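Local coordinates for Lmo2812 protein (Listeria monocytogenes EGD-e, PDB 5ZQA), which is a penicillin-binding protein of the S11 peptidase family and probably acts as a serine-type D-Ala-D-Ala carboxypeptidase in peptidoglycan metabolism, at residues L31-N36 with F262-K267; S122-A127 with S160-D165; G151-T156 with T175-L180. All blocks are in the same frame, centred on the assembly; numbering follows the deposited sequence.

Contact 1: L31-N36 with F262-K267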
loop_
_atom_site.group_PDB
_atom_site.type_symbol
_atom_site.label_atom_id
_atom_site.label_comp_id
_atom_site.label_asym_id
_atom_site.label_seq_id
_atom_site.Cartn_x
_atom_site.Cartn_y
_atom_site.Cartn_z
ATOM N N LEU A 31 -19.661 -14.293 4.201
ATOM C CA LEU A 31 -19.351 -13.093 4.965
ATOM C C LEU A 31 -20.244 -11.935 4.565
ATOM O O LEU A 31 -20.690 -11.834 3.421
ATOM C CB LEU A 31 -17.886 -12.680 4.784
ATOM C CG LEU A 31 -16.821 -13.726 5.117
ATOM C CD1 LEU A 31 -15.442 -13.172 4.792
ATOM C CD2 LEU A 31 -16.885 -14.173 6.579
ATOM N N TYR A 32 -20.487 -11.048 5.518
ATOM C CA TYR A 32 -21.213 -9.824 5.229
ATOM C C TYR A 32 -20.321 -8.638 5.534
ATOM O O TYR A 32 -20.177 -8.226 6.683
ATOM C CB TYR A 32 -22.519 -9.787 6.014
ATOM C CG TYR A 32 -23.461 -10.844 5.496
ATOM C CD1 TYR A 32 -24.089 -10.687 4.267
ATOM C CD2 TYR A 32 -23.679 -12.020 6.201
ATOM C CE1 TYR A 32 -24.936 -11.658 3.766
ATOM C CE2 TYR A 32 -24.525 -13.004 5.702
ATOM C CZ TYR A 32 -25.145 -12.808 4.485
ATOM O OH TYR A 32 -25.990 -13.772 3.979
ATOM N N LEU A 33 -19.700 -8.128 4.477
ATOM C CA LEU A 33 -18.680 -7.094 4.591
ATOM C C LEU A 33 -19.205 -5.772 4.088
ATOM O O LEU A 33 -20.124 -5.740 3.268
ATOM C CB LEU A 33 -17.430 -7.472 3.787
ATOM C CG LEU A 33 -16.854 -8.870 4.042
ATOM C CD1 LEU A 33 -15.664 -9.138 3.139
ATOM C CD2 LEU A 33 -16.453 -9.027 5.499
ATOM N N SER A 34 -18.606 -4.680 4.552
ATOM C CA SER A 34 -18.914 -3.364 4.002
ATOM C C SER A 34 -18.286 -3.207 2.631
ATOM O O SER A 34 -18.879 -2.631 1.719
ATOM C CB SER A 34 -18.418 -2.253 4.925
ATOM O OG SER A 34 -18.632 -0.993 4.310
ATOM N N ALA A 35 -17.073 -3.727 2.503
ATOM C CA ALA A 35 -16.310 -3.640 1.265
ATOM C C ALA A 35 -17.107 -4.097 0.059
ATOM O O ALA A 35 -17.805 -5.106 0.119
ATOM C CB ALA A 35 -15.052 -4.476 1.379
ATOM N N ASN A 36 -16.982 -3.372 -1.045
ATOM C CA ASN A 36 -17.616 -3.807 -2.280
ATOM C C ASN A 36 -16.794 -4.846 -3.038
ATOM O O ASN A 36 -17.344 -5.609 -3.830
ATOM C CB ASN A 36 -17.921 -2.589 -3.144
ATOM C CG ASN A 36 -19.109 -1.807 -2.602
ATOM O OD1 ASN A 36 -20.150 -2.395 -2.297
ATOM N ND2 ASN A 36 -18.952 -0.496 -2.441
ATOM N N PHE A 262 -11.610 -2.018 8.709
ATOM C CA PHE A 262 -10.865 -2.847 9.644
ATOM C C PHE A 262 -11.750 -3.957 10.236
ATOM O O PHE A 262 -11.273 -5.051 10.519
ATOM C CB PHE A 262 -10.223 -1.975 10.738
ATOM C CG PHE A 262 -9.171 -1.019 10.210
ATOM C CD1 PHE A 262 -8.085 -1.494 9.496
ATOM C CD2 PHE A 262 -9.275 0.348 10.427
ATOM C CE1 PHE A 262 -7.115 -0.633 9.013
ATOM C CE2 PHE A 262 -8.311 1.216 9.941
ATOM C CZ PHE A 262 -7.227 0.716 9.228
ATOM N N LYS A 263 -13.044 -3.677 10.403
ATOM C CA LYS A 263 -13.987 -4.722 10.811
ATOM C C LYS A 263 -14.068 -5.810 9.757
ATOM O O LYS A 263 -14.141 -6.996 10.089
ATOM C CB LYS A 263 -15.377 -4.139 11.054
ATOM C CG LYS A 263 -15.444 -3.141 12.181
ATOM C CD LYS A 263 -15.413 -3.824 13.528
ATOM C CE LYS A 263 -15.806 -2.832 14.621
ATOM N NZ LYS A 263 -15.889 -3.496 15.940
ATOM N N ASP A 264 -14.070 -5.410 8.488
ATOM C CA ASP A 264 -14.037 -6.384 7.394
ATOM C C ASP A 264 -12.755 -7.211 7.439
ATOM O O ASP A 264 -12.785 -8.421 7.213
ATOM C CB ASP A 264 -14.117 -5.710 6.013
ATOM C CG ASP A 264 -15.464 -5.059 5.727
ATOM O OD1 ASP A 264 -16.462 -5.339 6.429
ATOM O OD2 ASP A 264 -15.507 -4.255 4.766
ATOM N N THR A 265 -11.629 -6.547 7.692
ATOM C CA THR A 265 -10.347 -7.232 7.751
ATOM C C THR A 265 -10.315 -8.248 8.885
ATOM O O THR A 265 -9.758 -9.332 8.723
ATOM C CB THR A 265 -9.196 -6.226 7.893
ATOM O OG1 THR A 265 -9.177 -5.401 6.730
ATOM C CG2 THR A 265 -7.842 -6.925 8.011
ATOM N N GLU A 266 -10.942 -7.924 10.017
ATOM C CA GLU A 266 -11.027 -8.896 11.116
ATOM C C GLU A 266 -11.723 -10.180 10.663
ATOM O O GLU A 266 -11.259 -11.280 10.960
ATOM C CB GLU A 266 -11.768 -8.311 12.321
ATOM C CG GLU A 266 -10.998 -7.253 13.087
ATOM C CD GLU A 266 -11.782 -6.756 14.295
ATOM O OE1 GLU A 266 -11.926 -7.520 15.273
ATOM O OE2 GLU A 266 -12.274 -5.610 14.257
ATOM N N LYS A 267 -12.831 -10.029 9.945
ATOM C CA LYS A 267 -13.582 -11.175 9.444
ATOM C C LYS A 267 -12.760 -11.991 8.449
ATOM O O LYS A 267 -12.783 -13.220 8.469
ATOM C CB LYS A 267 -14.879 -10.704 8.801
ATOM C CG LYS A 267 -15.900 -10.203 9.806
ATOM C CD LYS A 267 -17.094 -9.649 9.075
ATOM C CE LYS A 267 -18.165 -9.147 10.032
ATOM N NZ LYS A 267 -19.157 -8.352 9.256
#
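Asp264 and Lys267, one turn apart on helix 258-272, grip the backbone of the irregular segment 31-36, which leads into strand 37-42 of the antiparallel sheet. The helix is the C-terminal one of the penicillin-binding domain, and the segment runs along one side of it. Asp264 comes first in sequence; with CG anti to its own carbonyl carbon (chi1 -68°), the carboxylate swings off the helix to a bend in the loop. There it takes two successive amides, both on syn sides and both somewhat out of its plane: Ser34 N lies 2.9 Å from Asp264 OD1, and Ala35 N lies 2.8 Å from Asp264 OD2. Bonded to these two N-H groups, the buried carboxylate is held against rotation, and its negative charge is probably eased by these dipoles. Carbon closes in as well, Leu33 CB standing 3.5 Å from Asp264 OD1. Ser34 OG turns elsewhere, to Gly256 N, while the methyl of Ala35 touches Val252 of strand 246-255. At Lys267 the chain lies fully extended beyond CG, passing Leu33 in the opposite direction, with Leu33 CD2 3.7 Å from Lys267 CD. Leu33 also packs on Leu268 and Tyr50, so it lies between helix 258-272 and the outer strand 48-52. The ammonium ends on a backbone carbonyl, Lys267 NZ donating to Tyr32 O at 2.8 Å with a C=O...N angle of 154°.

Contact 2: S122-A127 with S160-D165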
loop_
_atom_site.group_PDB
_atom_site.type_symbol
_atom_site.label_atom_id
_atom_site.label_comp_id
_atom_site.label_asym_id
_atom_site.label_seq_id
_atom_site.Cartn_x
_atom_site.Cartn_y
_atom_site.Cartn_z
ATOM N N SER A 122 0.878 7.668 4.797
ATOM C CA SER A 122 0.332 7.773 3.445
ATOM C C SER A 122 0.597 9.163 2.863
ATOM O O SER A 122 -0.278 9.788 2.269
ATOM C CB SER A 122 -1.163 7.453 3.444
ATOM O OG SER A 122 -1.539 6.864 2.210
ATOM N N ALA A 123 1.822 9.643 3.036
ATOM C CA ALA A 123 2.189 10.971 2.548
ATOM C C ALA A 123 2.340 10.980 1.024
ATOM O O ALA A 123 3.260 10.366 0.464
ATOM C CB ALA A 123 3.482 11.440 3.223
ATOM N N ASN A 124 1.441 11.683 0.350
ATOM C CA ASN A 124 1.441 11.725 -1.110
ATOM C C ASN A 124 2.638 12.454 -1.688
ATOM O O ASN A 124 3.190 12.040 -2.709
ATOM C CB ASN A 124 0.162 12.389 -1.623
ATOM C CG ASN A 124 -1.042 11.546 -1.382
ATOM O OD1 ASN A 124 -1.223 10.529 -2.039
ATOM N ND2 ASN A 124 -1.881 11.951 -0.431
ATOM N N ASP A 125 3.039 13.552 -1.046
ATOM C CA ASP A 125 4.185 14.289 -1.540
ATOM C C ASP A 125 5.469 13.457 -1.419
ATOM O O ASP A 125 6.304 13.484 -2.324
ATOM C CB ASP A 125 4.323 15.653 -0.834
ATOM C CG ASP A 125 4.281 15.578 0.697
ATOM O OD1 ASP A 125 3.986 14.520 1.282
ATOM O OD2 ASP A 125 4.534 16.638 1.325
ATOM N N ALA A 126 5.605 12.683 -0.342
ATOM C CA ALA A 126 6.777 11.816 -0.188
ATOM C C ALA A 126 6.861 10.803 -1.331
ATOM O O ALA A 126 7.927 10.588 -1.924
ATOM C CB ALA A 126 6.740 11.116 1.152
ATOM N N ALA A 127 5.726 10.197 -1.657
ATOM C CA ALA A 127 5.677 9.236 -2.758
ATOM C C ALA A 127 6.064 9.869 -4.095
ATOM O O ALA A 127 6.836 9.296 -4.859
ATOM C CB ALA A 127 4.284 8.618 -2.849
ATOM N N SER A 160 0.314 7.297 -11.030
ATOM C CA SER A 160 1.161 8.205 -10.263
ATOM C C SER A 160 1.832 7.454 -9.124
ATOM O O SER A 160 1.336 6.417 -8.694
ATOM C CB SER A 160 0.339 9.366 -9.703
ATOM O OG SER A 160 -0.555 8.907 -8.694
ATOM N N ALA A 161 2.960 7.968 -8.639
ATOM C CA ALA A 161 3.671 7.338 -7.532
ATOM C C ALA A 161 2.829 7.268 -6.254
ATOM O O ALA A 161 2.955 6.327 -5.462
ATOM C CB ALA A 161 4.971 8.083 -7.256
ATOM N N SER A 162 1.981 8.274 -6.058
ATOM C CA SER A 162 1.170 8.370 -4.854
ATOM C C SER A 162 -0.146 7.614 -4.942
ATOM O O SER A 162 -0.689 7.158 -3.932
ATOM C CB SER A 162 0.873 9.838 -4.549
ATOM O OG SER A 162 0.186 10.443 -5.635
ATOM N N GLY A 163 -0.674 7.520 -6.153
ATOM C CA GLY A 163 -2.025 7.030 -6.338
ATOM C C GLY A 163 -3.045 8.152 -6.456
ATOM O O GLY A 163 -4.237 7.886 -6.587
ATOM N N LEU A 164 -2.597 9.403 -6.376
ATOM C CA LEU A 164 -3.493 10.523 -6.640
ATOM C C LEU A 164 -3.887 10.489 -8.109
ATOM O O LEU A 164 -3.075 10.122 -8.952
ATOM C CB LEU A 164 -2.823 11.854 -6.299
ATOM C CG LEU A 164 -2.588 12.158 -4.819
ATOM C CD1 LEU A 164 -1.843 13.479 -4.661
ATOM C CD2 LEU A 164 -3.905 12.200 -4.060
ATOM N N ASP A 165 -5.123 10.875 -8.413
ATOM C CA ASP A 165 -5.574 10.950 -9.809
ATOM C C ASP A 165 -4.698 11.901 -10.615
ATOM O O ASP A 165 -4.190 12.900 -10.089
ATOM C CB ASP A 165 -7.024 11.441 -9.907
ATOM C CG ASP A 165 -8.056 10.414 -9.463
ATOM O OD1 ASP A 165 -7.725 9.234 -9.221
ATOM O OD2 ASP A 165 -9.246 10.804 -9.360
HETATM O O HOH W 1 -3.205 8.767 -2.889
#
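Asn124, Ser162 and Leu164 meet beside the predicted active site of this penicillin-binding protein. Ser122 and Asn124 occupy the first and third places of an SxN motif, in keeping with the S11 family; Ser122, a predicted active-site residue, is hydrogen-bonded to Ser62, the predicted acyl-ester serine, and to Lys226. No direct hydrogen bond joins the two segments; packing and one water do so. In the packing, the side chain of Asn124 crosses that of Leu164, whose branch point presses on the amide: Asn124 OD1 is 3.5 Å from Leu164 CG, and Leu164 CD1 lies 3.8 Å from Asn124 CB. The same oxygen sits 3.3 Å from Ser162 CB. One turn on, the methyl of Ala127 rests on Ser162 CA at 3.7 Å, while Ala161 CB comes to 3.3 Å from Ala127 O.

Among polar links, a bridging water donates to Asn124 OD1 (2.8 Å) and to Ser162 O. Both oxygens also receive Lys65 NZ, the predicted proton acceptor, so the two segments probably position that lysine together. Asn124 ND2 is spent on Val98 O, which fixes the amide's flip.

Within 160-165 the serines hold the loop. Ser162 OG, between backbone N and carbonyl carbon (chi1 59°), accepts Leu164 N at 165° in an ST turn, and is also hydrogen-bonded to Glu128 OE1. Ser160 OG accepts Gly163 N in an ST motif and donates to a lone pair of Leu164 O, lying in the plane of that carbonyl.

The contact thus sets the start of helix 124-135 against the loop between helix 139-150 and strand 172-173; helix 65-77, through Lys65, touches Ala127, whose methyl also meets Met118 of helix 111-120.

Contact 3: G151-T156 with T175-L180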
loop_
_atom_site.group_PDB
_atom_site.type_symbol
_atom_site.label_atom_id
_atom_site.label_comp_id
_atom_site.label_asym_id
_atom_site.label_seq_id
_atom_site.Cartn_x
_atom_site.Cartn_y
_atom_site.Cartn_z
ATOM N N GLY A 151 3.918 -10.053 -13.214
ATOM C CA GLY A 151 2.844 -10.959 -13.582
ATOM C C GLY A 151 1.436 -10.460 -13.305
ATOM O O GLY A 151 0.483 -11.243 -13.370
ATOM N N MET A 152 1.283 -9.171 -12.997
ATOM C CA MET A 152 -0.050 -8.628 -12.755
ATOM C C MET A 152 -0.837 -8.566 -14.066
ATOM O O MET A 152 -0.255 -8.525 -15.151
ATOM C CB MET A 152 0.025 -7.248 -12.101
ATOM C CG MET A 152 0.748 -7.249 -10.764
ATOM S SD MET A 152 0.884 -5.596 -10.039
ATOM C CE MET A 152 -0.786 -5.284 -9.496
ATOM N N SER A 153 -2.160 -8.553 -13.963
ATOM C CA SER A 153 -3.007 -8.644 -15.150
ATOM C C SER A 153 -3.185 -7.299 -15.849
ATOM O O SER A 153 -2.791 -6.242 -15.338
ATOM C CB SER A 153 -4.384 -9.215 -14.793
ATOM O OG SER A 153 -5.241 -8.187 -14.322
ATOM N N SER A 154 -3.809 -7.345 -17.018
ATOM C CA SER A 154 -4.085 -6.136 -17.775
ATOM C C SER A 154 -5.154 -5.256 -17.133
ATOM O O SER A 154 -5.426 -4.157 -17.617
ATOM C CB SER A 154 -4.514 -6.495 -19.196
ATOM O OG SER A 154 -5.737 -7.207 -19.167
ATOM N N LYS A 155 -5.754 -5.711 -16.032
ATOM C CA LYS A 155 -6.753 -4.894 -15.359
ATOM C C LYS A 155 -6.133 -3.847 -14.438
ATOM O O LYS A 155 -6.833 -2.948 -13.961
ATOM C CB LYS A 155 -7.720 -5.767 -14.560
ATOM C CG LYS A 155 -8.622 -6.587 -15.450
ATOM C CD LYS A 155 -9.576 -7.447 -14.645
ATOM C CE LYS A 155 -10.458 -8.274 -15.571
ATOM N NZ LYS A 155 -11.476 -9.062 -14.817
ATOM N N THR A 156 -4.839 -3.976 -14.166
ATOM C CA THR A 156 -4.141 -2.998 -13.322
ATOM C C THR A 156 -3.483 -1.890 -14.138
ATOM O O THR A 156 -2.795 -2.172 -15.109
ATOM C CB THR A 156 -3.056 -3.677 -12.467
ATOM O OG1 THR A 156 -3.689 -4.555 -11.531
ATOM C CG2 THR A 156 -2.217 -2.637 -11.691
ATOM N N THR A 175 -8.686 -7.304 -6.609
ATOM C CA THR A 175 -8.128 -7.952 -5.424
ATOM C C THR A 175 -7.099 -9.002 -5.815
ATOM O O THR A 175 -6.114 -9.197 -5.105
ATOM C CB THR A 175 -9.173 -8.638 -4.516
ATOM O OG1 THR A 175 -9.715 -9.792 -5.162
ATOM C CG2 THR A 175 -10.272 -7.675 -4.118
ATOM N N LYS A 176 -7.322 -9.678 -6.940
ATOM C CA LYS A 176 -6.376 -10.684 -7.403
ATOM C C LYS A 176 -5.007 -10.061 -7.715
ATOM O O LYS A 176 -3.972 -10.581 -7.296
ATOM C CB LYS A 176 -6.934 -11.422 -8.624
ATOM C CG LYS A 176 -8.082 -12.362 -8.301
ATOM C CD LYS A 176 -8.517 -13.115 -9.552
ATOM C CE LYS A 176 -9.441 -14.272 -9.200
ATOM N NZ LYS A 176 -8.792 -15.258 -8.277
ATOM N N ASP A 177 -4.995 -8.944 -8.436
ATOM C CA ASP A 177 -3.727 -8.297 -8.768
ATOM C C ASP A 177 -3.058 -7.682 -7.532
ATOM O O ASP A 177 -1.829 -7.715 -7.402
ATOM C CB ASP A 177 -3.948 -7.226 -9.829
ATOM C CG ASP A 177 -3.944 -7.779 -11.240
ATOM O OD1 ASP A 177 -3.452 -8.906 -11.474
ATOM O OD2 ASP A 177 -4.415 -7.052 -12.132
ATOM N N LEU A 178 -3.863 -7.132 -6.622
ATOM C CA LEU A 178 -3.309 -6.554 -5.403
ATOM C C LEU A 178 -2.681 -7.636 -4.508
ATOM O O LEU A 178 -1.655 -7.389 -3.868
ATOM C CB LEU A 178 -4.388 -5.762 -4.652
ATOM C CG LEU A 178 -4.814 -4.472 -5.353
ATOM C CD1 LEU A 178 -6.044 -3.920 -4.676
ATOM C CD2 LEU A 178 -3.681 -3.442 -5.363
ATOM N N PHE A 179 -3.274 -8.828 -4.477
ATOM C CA PHE A 179 -2.648 -9.945 -3.781
ATOM C C PHE A 179 -1.270 -10.257 -4.364
ATOM O O PHE A 179 -0.314 -10.455 -3.623
ATOM C CB PHE A 179 -3.537 -11.195 -3.845
ATOM C CG PHE A 179 -2.818 -12.463 -3.467
ATOM C CD1 PHE A 179 -2.225 -12.593 -2.215
ATOM C CD2 PHE A 179 -2.726 -13.511 -4.358
ATOM C CE1 PHE A 179 -1.551 -13.742 -1.858
ATOM C CE2 PHE A 179 -2.050 -14.683 -4.006
ATOM C CZ PHE A 179 -1.466 -14.793 -2.753
ATOM N N LEU A 180 -1.180 -10.295 -5.691
ATOM C CA LEU A 180 0.081 -10.603 -6.358
ATOM C C LEU A 180 1.132 -9.543 -6.051
ATOM O O LEU A 180 2.276 -9.877 -5.735
ATOM C CB LEU A 180 -0.131 -10.715 -7.869
ATOM C CG LEU A 180 1.111 -11.097 -8.678
ATOM C CD1 LEU A 180 1.828 -12.309 -8.080
ATOM C CD2 LEU A 180 0.711 -11.380 -10.102
#
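Asp177, in the first turn of helix 175-188, directs its carboxylate into the turn formed by Ser153 to Thr156, and three hydrogen bonds meet there. Ser153 OG donates to Asp177 OD2 at 2.6 Å on the syn side, 21° out of the carboxylate plane. Thr156 OG1 reaches the same oxygen at 2.7 Å, but from above the plane. The other oxygen, Asp177 OD1, takes the backbone of Ser153: Ser153 N stands 2.8 Å away, also above the plane, with an N-H...O angle of 162°. Gripped at both oxygens by donors in different directions, the buried carboxylate can hardly rotate, and its charge is probably well stabilised.

Apolar side chains add to the interface. Met152 bends at its last torsion (chi3 73°), which curls its methyl back over the helix, so that Met152 CE comes within 3.4 Å of Asp177 O and packs on Asp177 CB. Leu180, one turn further along, puts CD2 at 3.3 Å from Gly151 O and 3.7 Å from Met152 N, and Met152 CG packs on the same methyl.

The second shell fixes the donors. Ser153 OG accepts Lys155 N at 3.1 Å, making an ST turn inside the type I beta turn that runs to Thr156, while Thr156 OG1 is also bonded to Ser173 OG of strand 172-173. Thr174 OG1 bonds the amide of Asp177 itself. Further out, Lys155 NZ goes to Asp55 O, and the aromatic ring of Phe179 stacks on Tyr41 of the central sheet.

Where helix 139-150 ends, Gly151 forms a Schellman motif with positive phi; this C-cap is followed by a type I beta turn with an ST turn, from which Asp177 of helix 175-188 accepts its hydrogen bonds.

Overall arrangement
Contact 1 joins parts near both chain ends: the loop before strand 37-42 meets the C-terminal helix 258-272, and the segments of contacts 2 and 3 all lie between them in sequence. Contacts 2 and 3 alternate along the chain, in the order 122-127, 151-156, 160-165, 175-180, and both use the loop that follows helix 139-150. Contact 1 and contact 2 lie on opposite sides of the chain's centre, with centres 26 Å apart; contact 3 is 21 Å from the first and 20 Å from the second, centre to centre. Contacts 1 and 3 tie loops to helices that pack on the five-stranded sheet, whereas contact 2 belongs to the helical part bordering the predicted active site.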